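Local coordinates for protein thymidylate synthase 1 (PDB 1BKP) that probably catalyses the reductive methylation of dUMP to dTMP, with 5,10-methylenetetrahydrofolate as methyl donor and reductant, at residues Gln233-Asn247 against Asp260-Phe274. Residues are numbered along the deposited sequence; the frame is centred on the assembly and turned at random.
Sequences QMEREQFEAPELWIN and DFKLINYKHGDKLLF
Strands 243-246 and 261-264 form a two-stranded antiparallel ribbon, their axes 4.8 Å apart and 157° between directions. Glu243 with Ile264 and Trp245 with Lys262 are its hydrogen-bonded pairs. Next to the ribbon, Asn247 N bonds to Asp260 O. The Asn247 side chain, CG anti to its own N (chi1 -176°), puts ND2 2.7 Å from Asp260 OD1. That bond lies in the amide plane but reaches OD1 from above the carboxylate. Thr257 N holds the other oxygen, OD2, which fixes the carboxylate further. On one face of the ribbon, Leu244 meets Leu263 and Ile246 CG1 lies 3.9 Å from Phe261 CD1; helix 188-206 packs against this face. On the other, Ile264 CD1 touches Trp245 CB at 3.8 Å. Pro242 lies alongside Tyr266, with Pro242 CG 3.8 Å from Tyr266 CD1; the proline also meets Leu263. Farther along, a water donates to both Glu240 O and Lys267 O where the two segments draw apart. At the far end, Arg236 NH2 gives Asp270 O a bond of 2.6 Å at the guanidinium edge, on a carbonyl lone pair. Leu272 CD1 covers one guanidinium face and Asp270 N the other. NH2 also bonds Thr59 O. An alanine in place of Arg236 would probably leave Asp270 O and Thr59 O without their shared donor and uncover part of Leu272. Backbone pairing thus holds one end of this surface contact, and at the other an arginine links Asp270 O to Thr59 O, elsewhere in the chain.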
ATOM      1  N   GLN A 233      19.005  -6.715 -22.059  1.00 25.13           N
ATOM      2  CA  GLN A 233      18.698  -5.342 -21.684  1.00 26.24           C
ATOM      3  C   GLN A 233      19.649  -4.751 -20.694  1.00 27.63           C
ATOM      4  O   GLN A 233      19.927  -3.597 -20.717  1.00 29.59           O
ATOM      5  CB  GLN A 233      17.333  -5.240 -21.015  1.00 22.72           C
ATOM      6  CG  GLN A 233      16.336  -4.852 -21.940  1.00 17.56           C
ATOM      7  CD  GLN A 233      15.000  -4.716 -21.319  1.00 15.88           C
ATOM      8  OE1 GLN A 233      14.254  -5.718 -21.241  1.00 20.47           O
ATOM      9  NE2 GLN A 233      14.644  -3.453 -20.904  1.00 15.11           N
ATOM     10  N   MET A 234      20.054  -5.540 -19.724  1.00 27.22           N
ATOM     11  CA  MET A 234      20.924  -5.062 -18.715  1.00 27.29           C
ATOM     12  C   MET A 234      22.288  -4.663 -19.184  1.00 25.60           C
ATOM     13  O   MET A 234      22.921  -3.893 -18.506  1.00 29.61           O
ATOM     14  CB  MET A 234      21.009  -6.050 -17.566  1.00 29.90           C
ATOM     15  CG  MET A 234      19.764  -5.889 -16.658  1.00 35.82           C
ATOM     16  SD  MET A 234      19.805  -6.935 -15.268  1.00 41.23           S
ATOM     17  CE  MET A 234      20.138  -8.614 -15.939  1.00 41.40           C
ATOM     18  N   GLU A 235      22.786  -5.273 -20.252  1.00 21.78           N
ATOM     19  CA  GLU A 235      24.110  -4.950 -20.767  1.00 20.48           C
ATOM     20  C   GLU A 235      24.058  -3.862 -21.808  1.00 18.99           C
ATOM     21  O   GLU A 235      25.076  -3.472 -22.326  1.00 21.34           O
ATOM     22  CB  GLU A 235      24.766  -6.165 -21.475  1.00 21.50           C
ATOM     23  CG  GLU A 235      25.067  -7.419 -20.647  1.00 45.23           C
ATOM     24  CD  GLU A 235      25.414  -8.692 -21.547  1.00 72.26           C
ATOM     25  OE1 GLU A 235      25.786  -8.586 -22.763  1.00 49.27           O
ATOM     26  OE2 GLU A 235      25.318  -9.827 -21.011  1.00 91.90           O
ATOM     27  N   ARG A 236      22.876  -3.384 -22.126  1.00 17.01           N
ATOM     28  CA  ARG A 236      22.777  -2.330 -23.134  1.00 18.77           C
ATOM     29  C   ARG A 236      23.160  -0.929 -22.695  1.00 23.14           C
ATOM     30  O   ARG A 236      23.186  -0.582 -21.492  1.00 22.47           O
ATOM     31  CB  ARG A 236      21.343  -2.342 -23.689  1.00 18.15           C
ATOM     32  CG  ARG A 236      21.304  -2.858 -25.065  1.00 34.72           C
ATOM     33  CD  ARG A 236      20.308  -3.918 -25.346  1.00 24.08           C
ATOM     34  NE  ARG A 236      19.029  -3.473 -25.766  1.00 28.43           N
ATOM     35  CZ  ARG A 236      18.200  -3.916 -26.747  1.00 29.84           C
ATOM     36  NH1 ARG A 236      18.367  -4.888 -27.680  1.00 25.34           N
ATOM     37  NH2 ARG A 236      16.972  -3.448 -26.602  1.00 28.82           N
ATOM     38  N   GLU A 237      23.506  -0.109 -23.672  1.00 24.95           N
ATOM     39  CA  GLU A 237      23.845   1.268 -23.411  1.00 26.19           C
ATOM     40  C   GLU A 237      22.606   1.998 -22.853  1.00 23.57           C
ATOM     41  O   GLU A 237      21.475   1.637 -23.219  1.00 23.32           O
ATOM     42  CB  GLU A 237      24.310   1.857 -24.766  1.00 32.62           C
ATOM     43  CG  GLU A 237      24.984   3.187 -24.773  1.00 64.69           C
ATOM     44  CD  GLU A 237      25.930   3.332 -25.969  1.00 65.80           C
ATOM     45  OE1 GLU A 237      25.475   3.103 -27.109  1.00 66.49           O
ATOM     46  OE2 GLU A 237      27.128   3.645 -25.755  1.00 41.22           O
ATOM     47  N   GLN A 238      22.793   2.967 -21.948  1.00 21.90           N
ATOM     48  CA  GLN A 238      21.672   3.766 -21.381  1.00 24.40           C
ATOM     49  C   GLN A 238      21.837   5.246 -21.921  1.00 26.72           C
ATOM     50  O   GLN A 238      22.927   5.811 -21.862  1.00 28.24           O
ATOM     51  CB  GLN A 238      21.696   3.769 -19.841  1.00 20.86           C
ATOM     52  CG  GLN A 238      21.558   2.343 -19.256  1.00 21.56           C
ATOM     53  CD  GLN A 238      21.751   2.267 -17.781  1.00 18.17           C
ATOM     54  OE1 GLN A 238      21.800   3.264 -17.090  1.00 22.43           O
ATOM     55  NE2 GLN A 238      21.881   1.059 -17.274  1.00 23.47           N
ATOM     56  N   PHE A 239      20.737   5.864 -22.333  1.00 25.19           N
ATOM     57  CA  PHE A 239      20.722   7.199 -22.884  1.00 25.42           C
ATOM     58  C   PHE A 239      20.115   8.140 -21.873  1.00 25.79           C
ATOM     59  O   PHE A 239      19.654   7.707 -20.816  1.00 28.21           O
ATOM     60  CB  PHE A 239      19.896   7.171 -24.137  1.00 26.99           C
ATOM     61  CG  PHE A 239      20.553   6.333 -25.243  1.00 30.71           C
ATOM     62  CD1 PHE A 239      21.912   6.533 -25.565  1.00 33.05           C
ATOM     63  CD2 PHE A 239      19.899   5.242 -25.795  1.00 31.26           C
ATOM     64  CE1 PHE A 239      22.600   5.646 -26.399  1.00 33.51           C
ATOM     65  CE2 PHE A 239      20.575   4.352 -26.636  1.00 32.56           C
ATOM     66  CZ  PHE A 239      21.930   4.574 -26.921  1.00 33.55           C
ATOM     67  N   GLU A 240      20.178   9.427 -22.147  1.00 22.41           N
ATOM     68  CA  GLU A 240      19.584  10.411 -21.246  1.00 21.33           C
ATOM     69  C   GLU A 240      18.087  10.327 -21.419  1.00 20.99           C
ATOM     70  O   GLU A 240      17.595   9.995 -22.500  1.00 20.55           O
ATOM     71  CB  GLU A 240      20.043  11.840 -21.632  1.00 26.87           C
ATOM     72  CG  GLU A 240      21.526  12.055 -21.507  1.00 48.64           C
ATOM     73  CD  GLU A 240      21.859  13.509 -21.231  1.00 85.40           C
ATOM     74  OE1 GLU A 240      21.024  14.385 -21.564  1.00 90.62           O
ATOM     75  OE2 GLU A 240      22.949  13.774 -20.666  1.00100.00           O
ATOM     76  N   ALA A 241      17.349  10.730 -20.394  1.00 18.90           N
ATOM     77  CA  ALA A 241      15.951  10.625 -20.482  1.00 18.97           C
ATOM     78  C   ALA A 241      15.379  11.683 -21.442  1.00 20.26           C
ATOM     79  O   ALA A 241      15.933  12.790 -21.552  1.00 20.62           O
ATOM     80  CB  ALA A 241      15.330  10.733 -19.131  1.00 19.01           C
ATOM     81  N   PRO A 242      14.247  11.356 -22.135  1.00 19.00           N
ATOM     82  CA  PRO A 242      13.598  12.285 -23.052  1.00 19.60           C
ATOM     83  C   PRO A 242      12.886  13.338 -22.212  1.00 23.96           C
ATOM     84  O   PRO A 242      12.680  13.165 -21.005  1.00 25.68           O
ATOM     85  CB  PRO A 242      12.601  11.372 -23.789  1.00 17.19           C
ATOM     86  CG  PRO A 242      12.320  10.290 -22.845  1.00 16.66           C
ATOM     87  CD  PRO A 242      13.613  10.022 -22.194  1.00 16.80           C
ATOM     88  N   GLU A 243      12.556  14.476 -22.808  1.00 22.96           N
ATOM     89  CA  GLU A 243      11.811  15.456 -22.061  1.00 24.49           C
ATOM     90  C   GLU A 243      10.318  15.178 -22.425  1.00 24.13           C
ATOM     91  O   GLU A 243      10.009  14.626 -23.504  1.00 27.36           O
ATOM     92  CB  GLU A 243      12.274  16.873 -22.505  1.00 29.08           C
ATOM     93  CG  GLU A 243      11.361  17.982 -22.187  1.00 54.97           C
ATOM     94  CD  GLU A 243      11.724  19.237 -22.994  1.00 86.79           C
ATOM     95  OE1 GLU A 243      12.888  19.701 -22.881  1.00 99.02           O
ATOM     96  OE2 GLU A 243      10.854  19.749 -23.744  1.00 85.34           O
ATOM     97  N   LEU A 244       9.438  15.342 -21.455  1.00 19.61           N
ATOM     98  CA  LEU A 244       8.015  15.177 -21.680  1.00 21.21           C
ATOM     99  C   LEU A 244       7.314  16.583 -21.709  1.00 21.57           C
ATOM    100  O   LEU A 244       7.201  17.277 -20.713  1.00 19.83           O
ATOM    101  CB  LEU A 244       7.413  14.280 -20.572  1.00 21.39           C
ATOM    102  CG  LEU A 244       5.910  14.263 -20.570  1.00 22.62           C
ATOM    103  CD1 LEU A 244       5.366  13.654 -21.851  1.00 24.19           C
ATOM    104  CD2 LEU A 244       5.429  13.481 -19.299  1.00 25.96           C
ATOM    105  N   TRP A 245       6.896  17.001 -22.888  1.00 21.86           N
ATOM    106  CA  TRP A 245       6.178  18.254 -23.071  1.00 20.55           C
ATOM    107  C   TRP A 245       4.700  17.944 -22.737  1.00 19.33           C
ATOM    108  O   TRP A 245       4.142  17.016 -23.246  1.00 21.10           O
ATOM    109  CB  TRP A 245       6.224  18.681 -24.576  1.00 20.16           C
ATOM    110  CG  TRP A 245       5.351  19.873 -24.836  1.00 20.13           C
ATOM    111  CD1 TRP A 245       5.662  21.165 -24.567  1.00 20.92           C
ATOM    112  CD2 TRP A 245       4.026  19.886 -25.428  1.00 19.21           C
ATOM    113  NE1 TRP A 245       4.621  21.995 -24.947  1.00 20.50           N
ATOM    114  CE2 TRP A 245       3.617  21.232 -25.489  1.00 19.61           C
ATOM    115  CE3 TRP A 245       3.178  18.899 -25.921  1.00 19.03           C
ATOM    116  CZ2 TRP A 245       2.404  21.618 -26.021  1.00 20.36           C
ATOM    117  CZ3 TRP A 245       1.973  19.260 -26.431  1.00 19.82           C
ATOM    118  CH2 TRP A 245       1.589  20.623 -26.492  1.00 20.32           C
ATOM    119  N   ILE A 246       4.075  18.763 -21.913  1.00 17.21           N
ATOM    120  CA  ILE A 246       2.655  18.597 -21.616  1.00 17.88           C
ATOM    121  C   ILE A 246       2.072  19.996 -21.911  1.00 18.87           C
ATOM    122  O   ILE A 246       2.623  21.019 -21.456  1.00 20.92           O
ATOM    123  CB  ILE A 246       2.414  18.284 -20.154  1.00 19.16           C
ATOM    124  CG1 ILE A 246       2.912  16.860 -19.855  1.00 23.61           C
ATOM    125  CG2 ILE A 246       0.848  18.292 -19.881  1.00 13.69           C
ATOM    126  CD1 ILE A 246       2.792  16.632 -18.392  1.00 23.97           C
ATOM    127  N   ASN A 247       0.951  20.068 -22.626  1.00 20.79           N
ATOM    128  CA  ASN A 247       0.422  21.363 -23.057  1.00 19.22           C
ATOM    129  C   ASN A 247       0.200  22.305 -21.816  1.00 21.89           C
ATOM    130  O   ASN A 247      -0.690  22.066 -21.012  1.00 21.68           O
ATOM    131  CB  ASN A 247      -0.841  21.068 -23.812  1.00 15.64           C
ATOM    132  CG  ASN A 247      -1.517  22.303 -24.433  1.00 18.35           C
ATOM    133  OD1 ASN A 247      -1.172  23.440 -24.133  1.00 19.79           O
ATOM    134  ND2 ASN A 247      -2.623  22.052 -25.149  1.00 16.69           N
ATOM    135  N   ASP A 260      -1.984  16.369 -26.121  1.00 21.77           N
ATOM    136  CA  ASP A 260      -1.344  17.346 -25.212  1.00 22.30           C
ATOM    137  C   ASP A 260      -0.015  16.819 -24.601  1.00 22.24           C
ATOM    138  O   ASP A 260       0.549  17.439 -23.702  1.00 21.73           O
ATOM    139  CB  ASP A 260      -2.304  17.754 -24.070  1.00 23.82           C
ATOM    140  CG  ASP A 260      -3.471  18.556 -24.565  1.00 24.42           C
ATOM    141  OD1 ASP A 260      -3.279  19.422 -25.416  1.00 28.53           O
ATOM    142  OD2 ASP A 260      -4.601  18.312 -24.160  1.00 25.29           O
ATOM    143  N   PHE A 261       0.459  15.665 -25.100  1.00 19.82           N
ATOM    144  CA  PHE A 261       1.630  15.031 -24.532  1.00 19.76           C
ATOM    145  C   PHE A 261       2.588  14.681 -25.671  1.00 22.01           C
ATOM    146  O   PHE A 261       2.170  14.084 -26.610  1.00 25.12           O
ATOM    147  CB  PHE A 261       1.180  13.698 -23.893  1.00 17.90           C
ATOM    148  CG  PHE A 261       0.213  13.872 -22.732  1.00 15.43           C
ATOM    149  CD1 PHE A 261       0.687  14.159 -21.467  1.00 16.54           C
ATOM    150  CD2 PHE A 261      -1.118  13.790 -22.939  1.00 16.57           C
ATOM    151  CE1 PHE A 261      -0.201  14.377 -20.398  1.00 17.26           C
ATOM    152  CE2 PHE A 261      -2.064  13.991 -21.879  1.00 17.92           C
ATOM    153  CZ  PHE A 261      -1.566  14.302 -20.566  1.00 17.51           C
ATOM    154  N   LYS A 262       3.870  14.942 -25.542  1.00 23.78           N
ATOM    155  CA  LYS A 262       4.776  14.562 -26.602  1.00 26.19           C
ATOM    156  C   LYS A 262       6.109  14.317 -25.895  1.00 25.25           C
ATOM    157  O   LYS A 262       6.483  15.096 -25.029  1.00 25.11           O
ATOM    158  CB  LYS A 262       4.854  15.740 -27.636  1.00 37.19           C
ATOM    159  CG  LYS A 262       6.212  16.114 -28.115  1.00 55.06           C
ATOM    160  CD  LYS A 262       6.130  17.329 -29.049  1.00 76.89           C
ATOM    161  CE  LYS A 262       7.263  17.321 -30.096  1.00 93.02           C
ATOM    162  NZ  LYS A 262       7.011  18.281 -31.228  1.00 97.33           N
ATOM    163  N   LEU A 263       6.755  13.197 -26.221  1.00 22.72           N
ATOM    164  CA  LEU A 263       8.041  12.821 -25.713  1.00 22.78           C
ATOM    165  C   LEU A 263       9.015  13.303 -26.693  1.00 22.61           C
ATOM    166  O   LEU A 263       8.947  12.921 -27.836  1.00 27.70           O
ATOM    167  CB  LEU A 263       8.125  11.326 -25.713  1.00 24.53           C
ATOM    168  CG  LEU A 263       8.853  10.626 -24.596  1.00 25.52           C
ATOM    169  CD1 LEU A 263       8.448  11.273 -23.226  1.00 21.48           C
ATOM    170  CD2 LEU A 263       8.513   9.109 -24.685  1.00 24.82           C
ATOM    171  N   ILE A 264      10.048  13.970 -26.251  1.00 22.97           N
ATOM    172  CA  ILE A 264      11.001  14.550 -27.143  1.00 24.67           C
ATOM    173  C   ILE A 264      12.356  13.997 -26.926  1.00 24.97           C
ATOM    174  O   ILE A 264      12.879  13.972 -25.823  1.00 25.81           O
ATOM    175  CB  ILE A 264      11.101  16.101 -26.851  1.00 28.32           C
ATOM    176  CG1 ILE A 264       9.758  16.782 -27.119  1.00 29.23           C
ATOM    177  CG2 ILE A 264      12.233  16.760 -27.614  1.00 29.89           C
ATOM    178  CD1 ILE A 264       9.613  17.951 -26.190  1.00 36.30           C
ATOM    179  N   ASN A 265      12.972  13.641 -28.034  1.00 24.98           N
ATOM    180  CA  ASN A 265      14.332  13.104 -28.036  1.00 23.18           C
ATOM    181  C   ASN A 265      14.380  11.729 -27.318  1.00 19.62           C
ATOM    182  O   ASN A 265      15.365  11.392 -26.651  1.00 21.81           O
ATOM    183  CB  ASN A 265      15.269  14.096 -27.354  1.00 36.73           C
ATOM    184  CG  ASN A 265      16.709  13.682 -27.439  1.00 69.97           C
ATOM    185  OD1 ASN A 265      17.228  13.377 -28.515  1.00 77.09           O
ATOM    186  ND2 ASN A 265      17.360  13.615 -26.285  1.00 82.85           N
ATOM    187  N   TYR A 266      13.383  10.902 -27.586  1.00 18.00           N
ATOM    188  CA  TYR A 266      13.410   9.573 -26.925  1.00 18.74           C
ATOM    189  C   TYR A 266      14.298   8.564 -27.660  1.00 20.42           C
ATOM    190  O   TYR A 266      13.864   8.027 -28.646  1.00 22.95           O
ATOM    191  CB  TYR A 266      11.997   9.045 -26.830  1.00 17.52           C
ATOM    192  CG  TYR A 266      11.846   7.749 -26.043  1.00 18.95           C
ATOM    193  CD1 TYR A 266      12.836   7.286 -25.137  1.00 18.72           C
ATOM    194  CD2 TYR A 266      10.688   6.970 -26.208  1.00 20.34           C
ATOM    195  CE1 TYR A 266      12.689   6.080 -24.399  1.00 11.47           C
ATOM    196  CE2 TYR A 266      10.515   5.756 -25.491  1.00 19.06           C
ATOM    197  CZ  TYR A 266      11.556   5.327 -24.586  1.00 16.12           C
ATOM    198  OH  TYR A 266      11.414   4.125 -23.937  1.00 16.87           O
ATOM    199  N   LYS A 267      15.546   8.354 -27.231  1.00 19.40           N
ATOM    200  CA  LYS A 267      16.416   7.358 -27.869  1.00 22.29           C
ATOM    201  C   LYS A 267      16.318   6.088 -27.000  1.00 23.00           C
ATOM    202  O   LYS A 267      16.268   6.201 -25.767  1.00 21.64           O
ATOM    203  CB  LYS A 267      17.882   7.798 -27.852  1.00 27.54           C
ATOM    204  CG  LYS A 267      18.228   8.937 -28.732  1.00 46.20           C
ATOM    205  CD  LYS A 267      19.719   9.225 -28.522  1.00 66.81           C
ATOM    206  CE  LYS A 267      20.210  10.316 -29.456  1.00 89.31           C
ATOM    207  NZ  LYS A 267      21.698  10.514 -29.369  1.00100.00           N
ATOM    208  N   HIS A 268      16.322   4.914 -27.604  1.00 21.18           N
ATOM    209  CA  HIS A 268      16.197   3.670 -26.816  1.00 20.18           C
ATOM    210  C   HIS A 268      16.797   2.510 -27.633  1.00 21.38           C
ATOM    211  O   HIS A 268      17.063   2.714 -28.829  1.00 20.19           O
ATOM    212  CB  HIS A 268      14.732   3.411 -26.623  1.00 19.81           C
ATOM    213  CG  HIS A 268      13.974   3.432 -27.915  1.00 21.71           C
ATOM    214  ND1 HIS A 268      13.939   2.336 -28.772  1.00 23.64           N
ATOM    215  CD2 HIS A 268      13.220   4.386 -28.503  1.00 22.01           C
ATOM    216  CE1 HIS A 268      13.207   2.619 -29.829  1.00 23.10           C
ATOM    217  NE2 HIS A 268      12.765   3.857 -29.699  1.00 22.97           N
ATOM    218  N   GLY A 269      17.050   1.359 -26.989  1.00 18.65           N
ATOM    219  CA  GLY A 269      17.620   0.196 -27.711  1.00 17.16           C
ATOM    220  C   GLY A 269      16.556  -0.495 -28.581  1.00 16.19           C
ATOM    221  O   GLY A 269      15.368  -0.100 -28.660  1.00 15.25           O
ATOM    222  N   ASP A 270      17.043  -1.397 -29.392  1.00 17.80           N
ATOM    223  CA  ASP A 270      16.213  -2.166 -30.339  1.00 18.59           C
ATOM    224  C   ASP A 270      15.172  -3.106 -29.726  1.00 19.09           C
ATOM    225  O   ASP A 270      15.325  -3.614 -28.577  1.00 20.65           O
ATOM    226  CB  ASP A 270      17.150  -2.910 -31.288  1.00 20.68           C
ATOM    227  CG  ASP A 270      17.958  -1.946 -32.217  1.00 22.31           C
ATOM    228  OD1 ASP A 270      17.545  -0.779 -32.419  1.00 20.79           O
ATOM    229  OD2 ASP A 270      18.984  -2.365 -32.773  1.00 30.73           O
ATOM    230  N   LYS A 271      14.201  -3.502 -30.549  1.00 18.35           N
ATOM    231  CA  LYS A 271      13.109  -4.304 -30.082  1.00 19.34           C
ATOM    232  C   LYS A 271      13.496  -5.667 -29.683  1.00 20.12           C
ATOM    233  O   LYS A 271      14.317  -6.325 -30.373  1.00 19.96           O
ATOM    234  CB  LYS A 271      12.069  -4.397 -31.204  1.00 25.95           C
ATOM    235  CG  LYS A 271      10.864  -5.221 -30.848  1.00 23.90           C
ATOM    236  CD  LYS A 271       9.753  -4.255 -30.746  1.00 27.63           C
ATOM    237  CE  LYS A 271       8.442  -4.944 -30.599  1.00 50.82           C
ATOM    238  NZ  LYS A 271       7.565  -3.961 -29.892  1.00 81.02           N
ATOM    239  N   LEU A 272      12.927  -6.115 -28.589  1.00 21.66           N
ATOM    240  CA  LEU A 272      13.161  -7.481 -28.096  1.00 23.41           C
ATOM    241  C   LEU A 272      11.785  -8.109 -28.085  1.00 23.22           C
ATOM    242  O   LEU A 272      10.859  -7.458 -27.650  1.00 24.97           O
ATOM    243  CB  LEU A 272      13.617  -7.428 -26.618  1.00 25.59           C
ATOM    244  CG  LEU A 272      14.987  -6.813 -26.376  1.00 27.87           C
ATOM    245  CD1 LEU A 272      15.107  -6.363 -24.910  1.00 30.58           C
ATOM    246  CD2 LEU A 272      16.075  -7.862 -26.786  1.00 26.08           C
ATOM    247  N   LEU A 273      11.657  -9.376 -28.479  1.00 21.23           N
ATOM    248  CA  LEU A 273      10.353 -10.026 -28.524  1.00 24.41           C
ATOM    249  C   LEU A 273      10.269 -10.944 -27.272  1.00 22.26           C
ATOM    250  O   LEU A 273      11.134 -11.735 -27.042  1.00 20.21           O
ATOM    251  CB  LEU A 273      10.254 -10.953 -29.775  1.00 27.57           C
ATOM    252  CG  LEU A 273       9.886 -10.297 -31.154  1.00 33.30           C
ATOM    253  CD1 LEU A 273      10.410  -8.998 -31.274  1.00 35.83           C
ATOM    254  CD2 LEU A 273      10.335 -11.140 -32.350  1.00 32.93           C
ATOM    255  N   PHE A 274       9.250 -10.768 -26.467  1.00 23.67           N
ATOM    256  CA  PHE A 274       9.053 -11.604 -25.283  1.00 24.25           C
ATOM    257  C   PHE A 274       7.898 -12.575 -25.546  1.00 25.43           C
ATOM    258  O   PHE A 274       6.798 -12.192 -25.937  1.00 27.12           O
ATOM    259  CB  PHE A 274       8.656 -10.676 -24.130  1.00 23.37           C
ATOM    260  CG  PHE A 274       9.745  -9.766 -23.693  1.00 22.28           C
ATOM    261  CD1 PHE A 274      10.678 -10.194 -22.713  1.00 21.95           C
ATOM    262  CD2 PHE A 274       9.866  -8.491 -24.219  1.00 22.01           C
ATOM    263  CE1 PHE A 274      11.696  -9.417 -22.253  1.00 21.19           C
ATOM    264  CE2 PHE A 274      10.923  -7.669 -23.748  1.00 21.95           C
ATOM    265  CZ  PHE A 274      11.827  -8.140 -22.766  1.00 21.71           C
TER
HETATM  266  O   HOH W   1      16.219   8.682 -24.270  1.00 26.33           O
HETATM  267  O   HOH W   2      17.135  14.650 -23.510  1.00 56.20           O